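Local coordinates for protein BIM1 (Saccharomyces cerevisiae, PDB 2QJX), which binds microtubules and their plus ends, and is represented here by its calponin homology domain, one piece of the longer EB1-family protein, at residues A37-I42 / T67-L72; Y47-M52 / F76-I81; K83-D88 / L99-W104. All blocks are in the same frame, centred on the assembly; numbering follows the deposited sequence.

How the interactions relate
Past helix 12-23 the chain enters helix 37-47, whose opening turns meet the middle of helix 62-78 in interaction 1, closing a loop of 24 residues. Interaction 2 brings the end of helix 37-47 and the loop that follows it to the end of helix 62-78 and the turn after it, closing a loop of 23 residues. Because its segments alternate with those of interaction 1, the two contacts cross rather than nest, and they touch where C40 and I71 meet L50. Interaction 3 follows in series and closes a shorter loop, laying 83-88 on helix 95-112. F101 and W104 of that helix pack on Y39, L72, F76 and I81, joining all three within one calponin homology domain.

Interaction 1 (A37-I42 / T67-L72); sequences AAYCQI and TNYKIL
L72 lays its two methyl branches along the backbone and CB of Y39: CD1 rests 3.7 Å from Y39 O, and CD2 lies 3.8 Å from Y39 CB. Its CG stands opposite the backbone N (chi1 -174°), which carries the fork across to the other helix. Beside it C40 fills the closest part of the interface. Its SG sits 3.2 Å from N68 O, a carbonyl taken by L72 N within its own helix, and meets CG2 of I71 at 3.9 Å. This is helix-to-helix packing in the all-helical calponin homology fold: the axes of the two short segments approach to 9.0 Å at a shallow 25°, both running the same way, and six of the seven residues that touch are buried. On the same flank as L72 the two tyrosines meet obliquely, with Y69 OH 3.6 Å from Y39 CE1. Neither phenol spends its hydroxyl on the other; Y39 OH bonds to N98 and Y69 OH to the carbonyl of G34. On the other flank, at the start of helix 37-47, the amide of N68 lies against A37, its ND2 3.9 Å from A37 CB, while bonds to K56 N and T35 O hold both ends of that amide.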
# COMPACT_ATOMS: atom_id res chain seq x y z
N ALA A 37 1.53 1.44 4.83
CA ALA A 37 1.92 0.04 4.87
C ALA A 37 1.24 -0.79 3.76
O ALA A 37 1.90 -1.53 3.03
CB ALA A 37 1.61 -0.55 6.24
N ALA A 38 -0.08 -0.67 3.65
CA ALA A 38 -0.82 -1.41 2.63
C ALA A 38 -0.35 -1.03 1.22
O ALA A 38 -0.23 -1.90 0.35
CB ALA A 38 -2.32 -1.15 2.77
N TYR A 39 -0.10 0.26 0.99
CA TYR A 39 0.36 0.72 -0.32
C TYR A 39 1.65 -0.01 -0.69
O TYR A 39 1.81 -0.47 -1.82
CB TYR A 39 0.61 2.23 -0.30
CG TYR A 39 -0.63 3.06 -0.06
CD1 TYR A 39 -0.53 4.35 0.47
CD2 TYR A 39 -1.91 2.57 -0.35
CE1 TYR A 39 -1.66 5.13 0.70
CE2 TYR A 39 -3.05 3.34 -0.12
CZ TYR A 39 -2.92 4.62 0.41
OH TYR A 39 -4.04 5.37 0.65
N CYS A 40 2.57 -0.09 0.27
CA CYS A 40 3.84 -0.76 0.03
C CYS A 40 3.61 -2.21 -0.36
O CYS A 40 4.21 -2.69 -1.32
CB CYS A 40 4.71 -0.75 1.29
SG CYS A 40 5.53 0.82 1.63
N GLN A 41 2.76 -2.91 0.38
CA GLN A 41 2.53 -4.32 0.06
C GLN A 41 1.78 -4.55 -1.24
O GLN A 41 1.94 -5.60 -1.86
CB GLN A 41 1.84 -5.05 1.21
CG GLN A 41 1.73 -6.55 0.91
CD GLN A 41 1.63 -7.41 2.14
OE1 GLN A 41 0.97 -7.05 3.12
NE2 GLN A 41 2.27 -8.58 2.10
N ILE A 42 0.95 -3.60 -1.65
CA ILE A 42 0.26 -3.78 -2.93
C ILE A 42 1.37 -3.78 -3.98
O ILE A 42 1.38 -4.60 -4.91
CB ILE A 42 -0.72 -2.64 -3.24
CG1 ILE A 42 -1.93 -2.73 -2.31
CG2 ILE A 42 -1.18 -2.73 -4.69
CD1 ILE A 42 -2.97 -1.67 -2.55
N THR A 67 8.49 6.39 7.10
CA THR A 67 9.39 5.35 6.61
C THR A 67 8.70 4.53 5.53
O THR A 67 9.31 4.17 4.52
CB THR A 67 9.83 4.41 7.75
OG1 THR A 67 10.74 5.10 8.61
CG2 THR A 67 10.50 3.16 7.20
N ASN A 68 7.42 4.23 5.74
CA ASN A 68 6.68 3.46 4.75
C ASN A 68 6.60 4.22 3.44
O ASN A 68 6.78 3.65 2.37
CB ASN A 68 5.27 3.15 5.26
CG ASN A 68 5.28 2.25 6.48
OD1 ASN A 68 6.27 1.56 6.73
ND2 ASN A 68 4.19 2.25 7.22
N TYR A 69 6.35 5.52 3.53
CA TYR A 69 6.26 6.32 2.32
C TYR A 69 7.60 6.48 1.60
O TYR A 69 7.64 6.56 0.37
CB TYR A 69 5.64 7.68 2.64
CG TYR A 69 4.14 7.59 2.78
CD1 TYR A 69 3.52 7.69 4.03
CD2 TYR A 69 3.33 7.35 1.67
CE1 TYR A 69 2.14 7.53 4.16
CE2 TYR A 69 1.96 7.20 1.79
CZ TYR A 69 1.37 7.29 3.04
OH TYR A 69 0.01 7.11 3.15
N LYS A 70 8.69 6.50 2.34
CA LYS A 70 9.99 6.61 1.69
C LYS A 70 10.28 5.30 0.95
O LYS A 70 10.88 5.29 -0.12
CB LYS A 70 11.07 6.96 2.71
CG LYS A 70 10.92 8.40 3.19
CD LYS A 70 12.02 8.86 4.12
CE LYS A 70 11.84 10.34 4.45
NZ LYS A 70 12.77 10.84 5.50
N ILE A 71 9.82 4.19 1.53
CA ILE A 71 9.99 2.88 0.91
C ILE A 71 9.12 2.83 -0.34
O ILE A 71 9.55 2.33 -1.38
CB ILE A 71 9.57 1.74 1.88
CG1 ILE A 71 10.63 1.57 2.97
CG2 ILE A 71 9.39 0.43 1.10
CD1 ILE A 71 10.21 0.66 4.13
N LEU A 72 7.90 3.37 -0.25
CA LEU A 72 6.99 3.39 -1.39
C LEU A 72 7.56 4.27 -2.50
O LEU A 72 7.55 3.90 -3.67
CB LEU A 72 5.61 3.93 -0.97
CG LEU A 72 4.51 3.88 -2.03
CD1 LEU A 72 4.12 2.44 -2.28
CD2 LEU A 72 3.29 4.68 -1.57

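Interaction 2 (Y47-M52 / F76-I81); sequences YGDLPM and FSRHGI
The imidazole of H79 lies flat over one face of the Y47 phenol, a face-to-face stack with centroids 4.1 Å apart and planes inclined by 22°. The overlap is displaced: Y47 CD2 sits over the middle of the imidazole, whereas H79 CD2 falls toward the rim of the phenol. This is the close-packed part of the contact, and I81 extends it, bringing CD1 to 3.4 Å from Y47 OH. That hydroxyl has its polar partner in H108 of helix 95-112, which also packs on I81.

Farther out, where the surface is more open, dispersion gives way to charge. D49 turns its carboxylate toward both R78 and H79, its CG set between backbone N and carbonyl carbon. R78, bent at chi3, grips it side-on with two nitrogens: NE reaches D49 OD2 at 2.8 Å and NH2 reaches D49 OD1 at 3.1 Å. The guanidinium meets the carboxylate from above its plane, the two planes being 67° apart. H79 NE2 donates to D49 OD1 at 3.2 Å in an almost straight bond (171°), arriving on the syn side and from the opposite face to R78 NH2.

The contact joins two helix ends of the calponin homology domain. Helix 37-47 gives way to a loop at G48, while helix 62-78 is closed by a Schellman motif at G80, the turn that leads on to I81. On the buried side L50 brings CD2 to the edge of the R78 guanidinium and packs on I71 and C75.

With one carboxylate accepting from a guanidinium and an imidazole, D49 probably stays ionised and may favour a protonated H79, so the strength of this clasp could depend on pH.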
# COMPACT_ATOMS: atom_id res chain seq x y z
N TYR A 47 5.60 -6.26 -7.79
CA TYR A 47 7.03 -6.32 -8.09
C TYR A 47 7.85 -7.29 -7.26
O TYR A 47 8.89 -7.77 -7.71
CB TYR A 47 7.63 -4.92 -8.00
CG TYR A 47 6.96 -3.94 -8.94
CD1 TYR A 47 5.86 -3.18 -8.53
CD2 TYR A 47 7.37 -3.83 -10.27
CE1 TYR A 47 5.20 -2.34 -9.41
CE2 TYR A 47 6.71 -2.99 -11.16
CZ TYR A 47 5.63 -2.25 -10.73
OH TYR A 47 4.96 -1.44 -11.61
N GLY A 48 7.38 -7.55 -6.05
CA GLY A 48 8.06 -8.48 -5.16
C GLY A 48 9.47 -8.15 -4.73
O GLY A 48 10.21 -9.06 -4.33
N ASP A 49 9.86 -6.88 -4.79
CA ASP A 49 11.21 -6.51 -4.38
C ASP A 49 11.22 -5.42 -3.31
O ASP A 49 12.21 -4.73 -3.12
CB ASP A 49 12.06 -6.08 -5.59
CG ASP A 49 11.60 -4.77 -6.21
OD1 ASP A 49 10.53 -4.25 -5.83
OD2 ASP A 49 12.32 -4.26 -7.09
N LEU A 50 10.10 -5.29 -2.61
CA LEU A 50 9.96 -4.31 -1.53
C LEU A 50 10.60 -4.87 -0.26
O LEU A 50 10.56 -6.07 -0.01
CB LEU A 50 8.48 -4.03 -1.26
CG LEU A 50 7.68 -3.10 -2.16
CD1 LEU A 50 8.07 -1.66 -1.85
CD2 LEU A 50 7.91 -3.44 -3.64
N PRO A 51 11.21 -4.00 0.55
CA PRO A 51 11.86 -4.41 1.80
C PRO A 51 10.77 -4.55 2.87
O PRO A 51 10.68 -3.76 3.80
CB PRO A 51 12.81 -3.26 2.08
CG PRO A 51 12.07 -2.08 1.54
CD PRO A 51 11.54 -2.59 0.23
N MSE A 52 9.95 -5.58 2.71
CA MSE A 52 8.84 -5.82 3.62
C MSE A 52 9.20 -5.87 5.09
O MSE A 52 8.44 -5.38 5.92
CB MSE A 52 8.10 -7.10 3.21
CG MSE A 52 7.35 -6.98 1.88
SE MSE A 52 6.02 -5.54 1.82
CE MSE A 52 4.80 -6.23 3.16
N PHE A 76 8.67 3.34 -6.46
CA PHE A 76 8.25 4.04 -7.68
C PHE A 76 9.46 4.48 -8.50
O PHE A 76 9.47 4.33 -9.73
CB PHE A 76 7.42 5.29 -7.33
CG PHE A 76 5.96 5.00 -7.06
CD1 PHE A 76 4.97 5.73 -7.70
CD2 PHE A 76 5.59 4.03 -6.14
CE1 PHE A 76 3.62 5.50 -7.43
CE2 PHE A 76 4.24 3.79 -5.86
CZ PHE A 76 3.25 4.53 -6.51
N SER A 77 10.46 5.02 -7.83
CA SER A 77 11.67 5.48 -8.49
C SER A 77 12.45 4.33 -9.13
O SER A 77 12.85 4.40 -10.29
CB SER A 77 12.56 6.22 -7.49
OG SER A 77 13.80 6.60 -8.07
N ARG A 78 12.64 3.26 -8.36
CA ARG A 78 13.37 2.09 -8.84
C ARG A 78 12.76 1.52 -10.12
O ARG A 78 13.48 1.16 -11.06
CB ARG A 78 13.41 1.02 -7.75
CG ARG A 78 14.08 -0.29 -8.17
CD ARG A 78 14.36 -1.24 -6.99
NE ARG A 78 13.15 -1.69 -6.29
CZ ARG A 78 12.63 -1.11 -5.21
NH1 ARG A 78 13.22 -0.04 -4.69
NH2 ARG A 78 11.53 -1.59 -4.65
N HIS A 79 11.44 1.44 -10.16
CA HIS A 79 10.73 0.89 -11.31
C HIS A 79 10.30 1.89 -12.37
O HIS A 79 9.63 1.51 -13.34
CB HIS A 79 9.52 0.10 -10.84
CG HIS A 79 9.87 -1.12 -10.05
ND1 HIS A 79 10.59 -2.17 -10.58
CD2 HIS A 79 9.63 -1.44 -8.76
CE1 HIS A 79 10.78 -3.08 -9.65
NE2 HIS A 79 10.21 -2.67 -8.54
N GLY A 80 10.68 3.15 -12.20
CA GLY A 80 10.33 4.17 -13.18
C GLY A 80 8.85 4.49 -13.26
O GLY A 80 8.36 4.86 -14.32
N ILE A 81 8.14 4.35 -12.15
CA ILE A 81 6.71 4.65 -12.11
C ILE A 81 6.59 6.17 -12.02
O ILE A 81 7.08 6.78 -11.07
CB ILE A 81 6.04 3.99 -10.88
CG1 ILE A 81 6.38 2.49 -10.83
CG2 ILE A 81 4.53 4.18 -10.94
CD1 ILE A 81 6.07 1.74 -12.12

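Interaction 3 (K83-D88 / L99-W104)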
# COMPACT_ATOMS: atom_id res chain seq x y z
N LYS A 83 3.71 7.99 -11.78
CA LYS A 83 2.59 8.42 -10.94
C LYS A 83 3.07 9.22 -9.73
O LYS A 83 4.06 8.85 -9.10
CB LYS A 83 1.81 7.20 -10.44
CG LYS A 83 0.76 7.53 -9.37
CD LYS A 83 -0.50 8.12 -9.98
CE LYS A 83 -1.53 8.49 -8.92
NZ LYS A 83 -1.14 9.72 -8.17
N THR A 84 2.36 10.30 -9.41
CA THR A 84 2.72 11.15 -8.27
C THR A 84 2.30 10.54 -6.94
O THR A 84 1.31 9.80 -6.86
CB THR A 84 2.07 12.55 -8.37
OG1 THR A 84 0.64 12.41 -8.42
CG2 THR A 84 2.56 13.29 -9.60
N VAL A 85 3.05 10.86 -5.89
CA VAL A 85 2.77 10.38 -4.54
C VAL A 85 2.96 11.55 -3.58
O VAL A 85 4.09 11.88 -3.21
CB VAL A 85 3.74 9.24 -4.13
CG1 VAL A 85 3.31 8.66 -2.80
CG2 VAL A 85 3.77 8.17 -5.20
N TYR A 86 1.86 12.17 -3.18
CA TYR A 86 1.93 13.31 -2.27
C TYR A 86 1.83 12.83 -0.82
O TYR A 86 0.75 12.82 -0.23
CB TYR A 86 0.80 14.29 -2.57
CG TYR A 86 0.65 14.61 -4.04
CD1 TYR A 86 1.70 15.16 -4.77
CD2 TYR A 86 -0.55 14.38 -4.70
CE1 TYR A 86 1.56 15.48 -6.13
CE2 TYR A 86 -0.71 14.69 -6.05
CZ TYR A 86 0.35 15.24 -6.76
OH TYR A 86 0.17 15.56 -8.09
N VAL A 87 2.97 12.43 -0.27
CA VAL A 87 3.03 11.92 1.10
C VAL A 87 2.35 12.86 2.09
O VAL A 87 1.55 12.42 2.92
CB VAL A 87 4.49 11.71 1.53
CG1 VAL A 87 4.55 11.19 2.95
CG2 VAL A 87 5.17 10.74 0.57
N ASP A 88 2.68 14.14 2.01
CA ASP A 88 2.11 15.15 2.89
C ASP A 88 0.59 15.09 3.00
O ASP A 88 0.03 15.36 4.06
CB ASP A 88 2.57 16.54 2.43
CG ASP A 88 2.79 16.61 0.93
OD1 ASP A 88 1.79 16.54 0.17
OD2 ASP A 88 3.96 16.72 0.50
N LEU A 99 -8.36 7.70 -0.69
CA LEU A 99 -9.34 7.04 -1.55
C LEU A 99 -8.81 7.08 -2.98
O LEU A 99 -8.77 6.06 -3.68
CB LEU A 99 -10.69 7.76 -1.50
CG LEU A 99 -11.72 7.20 -2.48
CD1 LEU A 99 -12.18 5.82 -2.02
CD2 LEU A 99 -12.91 8.14 -2.59
N GLU A 100 -8.39 8.27 -3.41
CA GLU A 100 -7.88 8.46 -4.77
C GLU A 100 -6.61 7.66 -5.05
O GLU A 100 -6.46 7.11 -6.14
CB GLU A 100 -7.61 9.95 -5.02
CG GLU A 100 -8.88 10.78 -5.14
CD GLU A 100 -8.59 12.27 -5.32
OE1 GLU A 100 -7.67 12.61 -6.09
OE2 GLU A 100 -9.30 13.09 -4.70
N PHE A 101 -5.70 7.61 -4.09
CA PHE A 101 -4.46 6.87 -4.30
C PHE A 101 -4.74 5.37 -4.38
O PHE A 101 -4.16 4.67 -5.22
CB PHE A 101 -3.47 7.17 -3.17
CG PHE A 101 -2.06 6.75 -3.47
CD1 PHE A 101 -1.35 7.35 -4.51
CD2 PHE A 101 -1.44 5.75 -2.74
CE1 PHE A 101 -0.05 6.95 -4.82
CE2 PHE A 101 -0.14 5.34 -3.03
CZ PHE A 101 0.56 5.95 -4.08
N LEU A 102 -5.63 4.88 -3.52
CA LEU A 102 -5.97 3.46 -3.54
C LEU A 102 -6.66 3.10 -4.85
O LEU A 102 -6.45 2.01 -5.39
CB LEU A 102 -6.87 3.11 -2.36
CG LEU A 102 -7.23 1.63 -2.21
CD1 LEU A 102 -5.96 0.80 -2.04
CD2 LEU A 102 -8.16 1.44 -1.01
N GLN A 103 -7.48 4.01 -5.37
CA GLN A 103 -8.16 3.74 -6.63
C GLN A 103 -7.12 3.55 -7.72
O GLN A 103 -7.21 2.62 -8.51
CB GLN A 103 -9.10 4.90 -7.01
CG GLN A 103 -10.25 5.11 -6.04
CD GLN A 103 -11.13 6.28 -6.42
OE1 GLN A 103 -10.64 7.35 -6.79
NE2 GLN A 103 -12.44 6.09 -6.33
N TRP A 104 -6.12 4.43 -7.76
CA TRP A 104 -5.08 4.30 -8.78
C TRP A 104 -4.26 3.03 -8.58
O TRP A 104 -3.92 2.34 -9.54
CB TRP A 104 -4.12 5.50 -8.75
CG TRP A 104 -2.99 5.34 -9.74
CD1 TRP A 104 -3.01 5.67 -11.07
CD2 TRP A 104 -1.71 4.75 -9.49
NE1 TRP A 104 -1.82 5.32 -11.66
CE2 TRP A 104 -1.01 4.75 -10.72
CE3 TRP A 104 -1.09 4.21 -8.36
CZ2 TRP A 104 0.29 4.23 -10.84
CZ3 TRP A 104 0.20 3.69 -8.48
CH2 TRP A 104 0.88 3.71 -9.71
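K83 draws its aliphatic chain across one face of the W104 indole. CB begins over the six-membered part, 3.4 Å from W104 CZ2; CD stands 3.4 Å above the centroid of the five-membered ring, 7° off its normal, a well-centred CH-pi contact, and CE continues over W104 CG. The ammonium group travels beyond: NZ is 5.2 Å from that same centroid, so any cation-pi attraction is weak at most. Next to this pair, V85 CG2 comes within 4.0 Å of F101 CE1, and the carbonyl oxygen of T84 approaches the edge of the F101 ring, near its plane.

The second shell explains the lie of the lysine. Bends at chi2 (78°) and chi4 (74°) of K83 fold the chain over the indole and bring K83 NZ back to the backbone of the next residue. K83 NZ donates to T84 O at 2.8 Å and weakly to T84 OG1. The head group is thereby tethered within 83-88, leaving the methylenes to meet the tryptophan. On helix 95-112, W104 also stacks on H108, and the F101 ring packs edge-to-face with Y39.

Within the calponin homology domain, 83-88 is largely an irregular run that starts helix 87-90, with Y86 at the N-cap position. It runs along helix 95-112 through K83 and V85, while V85 also touches F76 and V87 packs on Q66, Y69 and Q73, placing the connection against helix 62-78.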